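Local coordinates for sensor protein, Kinase (Polaromonas sp. JS666, PDB 3GRC) that probably acts in two-component signalling as part of a sensor histidine kinase, its receiver domain accepting a phosphoryl group, at residues M35-A47 / L60-L72. Sequence-based numbering, arbitrary orientation.
Sequences MVHSAAQALEQVA and LPDQDGVSLIRAL
With chi1 of Asp-62 at 50°, its CG stands between the backbone N and the carbonyl carbon, and the carboxylate faces the first turn of helix 39-47. Asp-62 OD2 accepts from Ala-40 N at 3.2 Å, on the syn side and somewhat out of the carboxylate plane; Asp-62 OD1 takes a weak bond from Ala-39 N at 3.3 Å. An aspartate suits this place because amides at a helix start lack acceptors from a preceding turn, and the helix dipole probably steadies its charge. Ser-38 is the N-cap: its OG accepts from Gln-41 N at 3.2 Å in a nearly straight bond, closing the first turn. Without that hydroxyl, as with an alanine here, the amide of Gln-41 is likely to lose its capping partner and the helix start to be held less firmly. In this CheY-like receiver fold, helices 39-48 and 65-73 lie side by side on one face of the parallel sheet; the axes of segments 39-47 and 65-72 approach to 10.3 Å at 24°. Small Ala-39 lets the chains come close: Leu-60 and Leu-68 reach it, and the Gln-63 amide lies against its CB. Leu-68, its CG anti to the backbone N (chi1 169°), sends CD2 to Ala-42 CB at 3.9 Å and CD1 to Leu-43 CD2 at 3.8 Å. Further along, Leu-72 CD2 meets Leu-43 CD2 at 3.9 Å, branched apolar ends suiting an apolar contact between helices, while Met-54 of the central strand lies against Ala-42, Leu-68 and Leu-72.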
HETATM    1  N   MSE A  35     -10.341  -2.928  -2.828  1.00 17.12           N
HETATM    2  CA  MSE A  35      -9.895  -1.776  -3.591  1.00 17.72           C
HETATM    3  C   MSE A  35     -10.624  -0.507  -3.135  1.00 17.36           C
HETATM    4  O   MSE A  35     -11.832  -0.505  -2.949  1.00 17.50           O
HETATM    5  CB  MSE A  35     -10.164  -1.977  -5.091  1.00 17.04           C
HETATM    6  CG  MSE A  35      -9.686  -3.292  -5.677  1.00 19.11           C
HETATM    7 SE   MSE A  35     -10.276  -3.474  -7.489  1.00 32.39          SE
HETATM    8  CE  MSE A  35     -12.097  -4.166  -7.216  1.00 25.47           C
ATOM      9  N   VAL A  36      -9.869   0.561  -2.947  1.00 15.39           N
ATOM     10  CA  VAL A  36     -10.399   1.879  -2.604  1.00 17.95           C
ATOM     11  C   VAL A  36      -9.631   2.859  -3.483  1.00 18.70           C
ATOM     12  O   VAL A  36      -8.520   2.568  -3.913  1.00 18.00           O
ATOM     13  CB  VAL A  36     -10.253   2.247  -1.089  1.00 19.14           C
ATOM     14  CG1 VAL A  36     -11.134   1.308  -0.270  1.00 18.40           C
ATOM     15  CG2 VAL A  36      -8.792   2.175  -0.625  1.00 17.92           C
ATOM     16  N   HIS A  37     -10.214   4.020  -3.748  1.00 21.91           N
ATOM     17  CA  HIS A  37      -9.573   4.971  -4.648  1.00 22.63           C
ATOM     18  C   HIS A  37      -9.091   6.310  -4.097  1.00 23.00           C
ATOM     19  O   HIS A  37      -8.715   7.191  -4.879  1.00 24.99           O
ATOM     20  CB  HIS A  37     -10.497   5.210  -5.843  1.00 22.44           C
ATOM     21  CG  HIS A  37     -11.839   5.759  -5.476  1.00 25.34           C
ATOM     22  ND1 HIS A  37     -12.048   7.087  -5.161  1.00 27.36           N
ATOM     23  CD2 HIS A  37     -13.049   5.159  -5.353  1.00 26.46           C
ATOM     24  CE1 HIS A  37     -13.316   7.277  -4.863  1.00 26.06           C
ATOM     25  NE2 HIS A  37     -13.948   6.117  -4.973  1.00 27.00           N
ATOM     26  N   SER A  38      -9.088   6.470  -2.776  1.00 19.95           N
ATOM     27  CA  SER A  38      -8.638   7.728  -2.190  1.00 20.48           C
ATOM     28  C   SER A  38      -8.132   7.549  -0.770  1.00 20.89           C
ATOM     29  O   SER A  38      -8.416   6.542  -0.114  1.00 21.53           O
ATOM     30  CB  SER A  38      -9.765   8.766  -2.187  1.00 20.00           C
ATOM     31  OG  SER A  38     -10.671   8.521  -1.119  1.00 21.23           O
ATOM     32  N   ALA A  39      -7.381   8.544  -0.303  1.00 22.12           N
ATOM     33  CA  ALA A  39      -6.822   8.534   1.041  1.00 23.82           C
ATOM     34  C   ALA A  39      -7.923   8.468   2.093  1.00 25.24           C
ATOM     35  O   ALA A  39      -7.803   7.743   3.083  1.00 27.67           O
ATOM     36  CB  ALA A  39      -5.958   9.772   1.258  1.00 23.24           C
ATOM     37  N   ALA A  40      -8.997   9.217   1.863  1.00 26.56           N
ATOM     38  CA  ALA A  40     -10.121   9.256   2.790  1.00 26.33           C
ATOM     39  C   ALA A  40     -10.718   7.855   2.921  1.00 27.43           C
ATOM     40  O   ALA A  40     -10.911   7.353   4.039  1.00 27.44           O
ATOM     41  CB  ALA A  40     -11.176  10.242   2.287  1.00 26.06           C
ATOM     42  N   GLN A  41     -11.002   7.228   1.779  1.00 25.10           N
ATOM     43  CA  GLN A  41     -11.556   5.884   1.774  1.00 25.61           C
ATOM     44  C   GLN A  41     -10.614   4.906   2.456  1.00 25.54           C
ATOM     45  O   GLN A  41     -11.054   4.006   3.169  1.00 24.81           O
ATOM     46  CB  GLN A  41     -11.808   5.401   0.357  1.00 25.84           C
ATOM     47  CG  GLN A  41     -12.976   6.033  -0.330  1.00 25.91           C
ATOM     48  CD  GLN A  41     -13.418   5.201  -1.510  1.00 28.24           C
ATOM     49  OE1 GLN A  41     -12.584   4.653  -2.233  1.00 28.39           O
ATOM     50  NE2 GLN A  41     -14.732   5.099  -1.716  1.00 23.73           N
ATOM     51  N   ALA A  42      -9.315   5.085   2.237  1.00 24.37           N
ATOM     52  CA  ALA A  42      -8.345   4.199   2.850  1.00 25.85           C
ATOM     53  C   ALA A  42      -8.381   4.343   4.377  1.00 26.65           C
ATOM     54  O   ALA A  42      -8.380   3.348   5.100  1.00 24.94           O
ATOM     55  CB  ALA A  42      -6.953   4.492   2.309  1.00 24.14           C
ATOM     56  N   LEU A  43      -8.425   5.578   4.864  1.00 27.73           N
ATOM     57  CA  LEU A  43      -8.473   5.818   6.307  1.00 31.65           C
ATOM     58  C   LEU A  43      -9.729   5.203   6.941  1.00 33.12           C
ATOM     59  O   LEU A  43      -9.659   4.573   7.998  1.00 35.23           O
ATOM     60  CB  LEU A  43      -8.405   7.323   6.592  1.00 31.39           C
ATOM     61  CG  LEU A  43      -7.018   7.910   6.310  1.00 32.40           C
ATOM     62  CD1 LEU A  43      -7.020   9.425   6.407  1.00 32.87           C
ATOM     63  CD2 LEU A  43      -6.042   7.303   7.303  1.00 32.90           C
ATOM     64  N   GLU A  44     -10.868   5.367   6.280  1.00 33.88           N
ATOM     65  CA  GLU A  44     -12.121   4.810   6.777  1.00 35.42           C
ATOM     66  C   GLU A  44     -12.060   3.279   6.787  1.00 35.40           C
ATOM     67  O   GLU A  44     -12.262   2.628   7.818  1.00 36.61           O
ATOM     68  CB  GLU A  44     -13.282   5.250   5.877  1.00 38.68           C
ATOM     69  CG  GLU A  44     -14.658   4.849   6.394  1.00 45.32           C
ATOM     70  CD  GLU A  44     -15.780   5.067   5.378  1.00 48.42           C
ATOM     71  OE1 GLU A  44     -15.776   6.090   4.655  1.00 50.97           O
ATOM     72  OE2 GLU A  44     -16.685   4.210   5.314  1.00 50.70           O
ATOM     73  N   GLN A  45     -11.754   2.713   5.625  1.00 34.31           N
ATOM     74  CA  GLN A  45     -11.715   1.268   5.449  1.00 32.43           C
ATOM     75  C   GLN A  45     -10.686   0.484   6.261  1.00 32.54           C
ATOM     76  O   GLN A  45     -10.965  -0.631   6.700  1.00 30.91           O
ATOM     77  CB  GLN A  45     -11.527   0.950   3.958  1.00 32.58           C
ATOM     78  CG  GLN A  45     -11.717  -0.501   3.593  1.00 29.51           C
ATOM     79  CD  GLN A  45     -13.054  -1.035   4.052  1.00 27.73           C
ATOM     80  OE1 GLN A  45     -14.070  -0.373   3.909  1.00 28.68           O
ATOM     81  NE2 GLN A  45     -13.058  -2.240   4.605  1.00 27.07           N
ATOM     82  N   VAL A  46      -9.504   1.053   6.465  1.00 31.61           N
ATOM     83  CA  VAL A  46      -8.459   0.336   7.181  1.00 33.52           C
ATOM     84  C   VAL A  46      -8.850  -0.018   8.615  1.00 36.34           C
ATOM     85  O   VAL A  46      -8.358  -0.996   9.175  1.00 36.12           O
ATOM     86  CB  VAL A  46      -7.134   1.134   7.186  1.00 33.07           C
ATOM     87  CG1 VAL A  46      -7.217   2.302   8.152  1.00 29.64           C
ATOM     88  CG2 VAL A  46      -5.989   0.215   7.530  1.00 33.43           C
ATOM     89  N   ALA A  47      -9.746   0.775   9.194  1.00 38.70           N
ATOM     90  CA  ALA A  47     -10.207   0.545  10.551  1.00 42.48           C
ATOM     91  C   ALA A  47     -11.368  -0.454  10.599  1.00 44.45           C
ATOM     92  O   ALA A  47     -11.575  -1.124  11.615  1.00 45.38           O
ATOM     93  CB  ALA A  47     -10.635   1.864  11.181  1.00 42.20           C
ATOM     94  N   LEU A  60      -2.573  10.429  -5.509  1.00 45.42           N
ATOM     95  CA  LEU A  60      -4.001  10.359  -5.210  1.00 47.12           C
ATOM     96  C   LEU A  60      -4.664  11.729  -5.370  1.00 49.45           C
ATOM     97  O   LEU A  60      -4.014  12.763  -5.226  1.00 48.23           O
ATOM     98  CB  LEU A  60      -4.213   9.859  -3.786  1.00 44.71           C
ATOM     99  CG  LEU A  60      -3.539   8.532  -3.457  1.00 43.39           C
ATOM    100  CD1 LEU A  60      -3.634   8.276  -1.969  1.00 40.73           C
ATOM    101  CD2 LEU A  60      -4.188   7.415  -4.264  1.00 41.18           C
ATOM    102  N   PRO A  61      -5.978  11.746  -5.654  1.00 52.66           N
ATOM    103  CA  PRO A  61      -6.737  12.994  -5.833  1.00 54.26           C
ATOM    104  C   PRO A  61      -6.729  13.912  -4.605  1.00 54.37           C
ATOM    105  O   PRO A  61      -6.063  14.948  -4.616  1.00 54.52           O
ATOM    106  CB  PRO A  61      -8.140  12.498  -6.190  1.00 54.47           C
ATOM    107  CG  PRO A  61      -8.232  11.182  -5.453  1.00 54.99           C
ATOM    108  CD  PRO A  61      -6.870  10.571  -5.712  1.00 53.85           C
ATOM    109  N   ASP A  62      -7.458  13.527  -3.557  1.00 55.03           N
ATOM    110  CA  ASP A  62      -7.533  14.318  -2.321  1.00 55.80           C
ATOM    111  C   ASP A  62      -6.170  14.581  -1.666  1.00 55.82           C
ATOM    112  O   ASP A  62      -5.541  15.609  -1.920  1.00 56.59           O
ATOM    113  CB  ASP A  62      -8.499  13.661  -1.297  1.00 56.27           C
ATOM    114  CG  ASP A  62      -8.231  12.160  -1.060  1.00 56.63           C
ATOM    115  OD1 ASP A  62      -7.187  11.625  -1.502  1.00 56.99           O
ATOM    116  OD2 ASP A  62      -9.084  11.512  -0.408  1.00 54.80           O
ATOM    117  N   GLN A  63      -5.725  13.661  -0.816  1.00 55.00           N
ATOM    118  CA  GLN A  63      -4.433  13.787  -0.152  1.00 53.38           C
ATOM    119  C   GLN A  63      -3.465  12.905  -0.912  1.00 51.45           C
ATOM    120  O   GLN A  63      -3.840  11.820  -1.362  1.00 51.19           O
ATOM    121  CB  GLN A  63      -4.494  13.262   1.279  1.00 55.58           C
ATOM    122  CG  GLN A  63      -5.640  13.759   2.124  1.00 58.06           C
ATOM    123  CD  GLN A  63      -5.775  12.952   3.402  1.00 59.39           C
ATOM    124  OE1 GLN A  63      -4.813  12.797   4.157  1.00 59.68           O
ATOM    125  NE2 GLN A  63      -6.970  12.430   3.649  1.00 60.28           N
ATOM    126  N   ASP A  64      -2.220  13.345  -1.054  1.00 48.14           N
ATOM    127  CA  ASP A  64      -1.256  12.508  -1.746  1.00 46.36           C
ATOM    128  C   ASP A  64      -0.852  11.328  -0.866  1.00 42.90           C
ATOM    129  O   ASP A  64      -1.099  11.316   0.337  1.00 42.20           O
ATOM    130  CB  ASP A  64      -0.025  13.311  -2.160  1.00 48.43           C
ATOM    131  CG  ASP A  64       0.542  14.124  -1.036  1.00 50.53           C
ATOM    132  OD1 ASP A  64       0.917  13.535   0.004  1.00 51.56           O
ATOM    133  OD2 ASP A  64       0.615  15.361  -1.197  1.00 52.94           O
ATOM    134  N   GLY A  65      -0.228  10.339  -1.486  1.00 40.87           N
ATOM    135  CA  GLY A  65       0.188   9.148  -0.777  1.00 37.48           C
ATOM    136  C   GLY A  65       1.031   9.333   0.464  1.00 35.26           C
ATOM    137  O   GLY A  65       0.801   8.647   1.452  1.00 35.05           O
ATOM    138  N   VAL A  66       2.005  10.237   0.437  1.00 34.40           N
ATOM    139  CA  VAL A  66       2.847  10.420   1.615  1.00 35.75           C
ATOM    140  C   VAL A  66       2.046  10.979   2.788  1.00 35.21           C
ATOM    141  O   VAL A  66       2.318  10.656   3.940  1.00 35.72           O
ATOM    142  CB  VAL A  66       4.055  11.336   1.314  1.00 36.84           C
ATOM    143  CG1 VAL A  66       4.884  11.531   2.577  1.00 36.94           C
ATOM    144  CG2 VAL A  66       4.923  10.706   0.221  1.00 35.28           C
ATOM    145  N   SER A  67       1.055  11.809   2.489  1.00 34.81           N
ATOM    146  CA  SER A  67       0.198  12.385   3.522  1.00 34.88           C
ATOM    147  C   SER A  67      -0.609  11.270   4.184  1.00 34.23           C
ATOM    148  O   SER A  67      -0.786  11.245   5.407  1.00 34.38           O
ATOM    149  CB  SER A  67      -0.762  13.407   2.903  1.00 36.74           C
ATOM    150  OG  SER A  67      -1.779  13.764   3.824  1.00 35.95           O
ATOM    151  N   LEU A  68      -1.108  10.354   3.362  1.00 32.03           N
ATOM    152  CA  LEU A  68      -1.879   9.226   3.853  1.00 30.78           C
ATOM    153  C   LEU A  68      -1.012   8.367   4.768  1.00 30.20           C
ATOM    154  O   LEU A  68      -1.421   8.025   5.876  1.00 30.55           O
ATOM    155  CB  LEU A  68      -2.384   8.387   2.680  1.00 31.19           C
ATOM    156  CG  LEU A  68      -3.004   7.020   2.994  1.00 30.89           C
ATOM    157  CD1 LEU A  68      -4.044   7.128   4.103  1.00 29.57           C
ATOM    158  CD2 LEU A  68      -3.621   6.475   1.718  1.00 29.51           C
ATOM    159  N   ILE A  69       0.195   8.038   4.309  1.00 28.68           N
ATOM    160  CA  ILE A  69       1.100   7.202   5.095  1.00 27.91           C
ATOM    161  C   ILE A  69       1.487   7.849   6.427  1.00 29.42           C
ATOM    162  O   ILE A  69       1.565   7.166   7.452  1.00 27.87           O
ATOM    163  CB  ILE A  69       2.377   6.839   4.290  1.00 24.63           C
ATOM    164  CG1 ILE A  69       2.001   5.984   3.079  1.00 24.74           C
ATOM    165  CG2 ILE A  69       3.334   6.052   5.159  1.00 21.39           C
ATOM    166  CD1 ILE A  69       3.146   5.697   2.138  1.00 28.17           C
ATOM    167  N   ARG A  70       1.729   9.156   6.412  1.00 30.20           N
ATOM    168  CA  ARG A  70       2.078   9.872   7.633  1.00 33.67           C
ATOM    169  C   ARG A  70       0.929   9.761   8.628  1.00 33.31           C
ATOM    170  O   ARG A  70       1.148   9.485   9.808  1.00 33.94           O
ATOM    171  CB  ARG A  70       2.357  11.349   7.344  1.00 37.07           C
ATOM    172  CG  ARG A  70       3.693  11.607   6.675  1.00 43.05           C
ATOM    173  CD  ARG A  70       3.994  13.097   6.541  1.00 47.97           C
ATOM    174  NE  ARG A  70       5.239  13.334   5.808  1.00 53.33           N
ATOM    175  CZ  ARG A  70       6.436  12.865   6.166  1.00 55.69           C
ATOM    176  NH1 ARG A  70       6.581  12.121   7.260  1.00 56.58           N
ATOM    177  NH2 ARG A  70       7.498  13.140   5.422  1.00 57.52           N
ATOM    178  N   ALA A  71      -0.295   9.967   8.142  1.00 32.76           N
ATOM    179  CA  ALA A  71      -1.480   9.897   8.992  1.00 33.17           C
ATOM    180  C   ALA A  71      -1.616   8.509   9.620  1.00 34.57           C
ATOM    181  O   ALA A  71      -1.962   8.381  10.795  1.00 34.41           O
ATOM    182  CB  ALA A  71      -2.728  10.242   8.179  1.00 32.89           C
ATOM    183  N   LEU A  72      -1.327   7.469   8.841  1.00 35.21           N
ATOM    184  CA  LEU A  72      -1.409   6.094   9.344  1.00 34.81           C
ATOM    185  C   LEU A  72      -0.371   5.790  10.432  1.00 33.99           C
ATOM    186  O   LEU A  72      -0.645   5.052  11.379  1.00 31.29           O
ATOM    187  CB  LEU A  72      -1.250   5.106   8.184  1.00 34.50           C
ATOM    188  CG  LEU A  72      -2.418   5.086   7.196  1.00 35.09           C
ATOM    189  CD1 LEU A  72      -1.991   4.435   5.895  1.00 34.42           C
ATOM    190  CD2 LEU A  72      -3.584   4.346   7.820  1.00 33.84           C
TER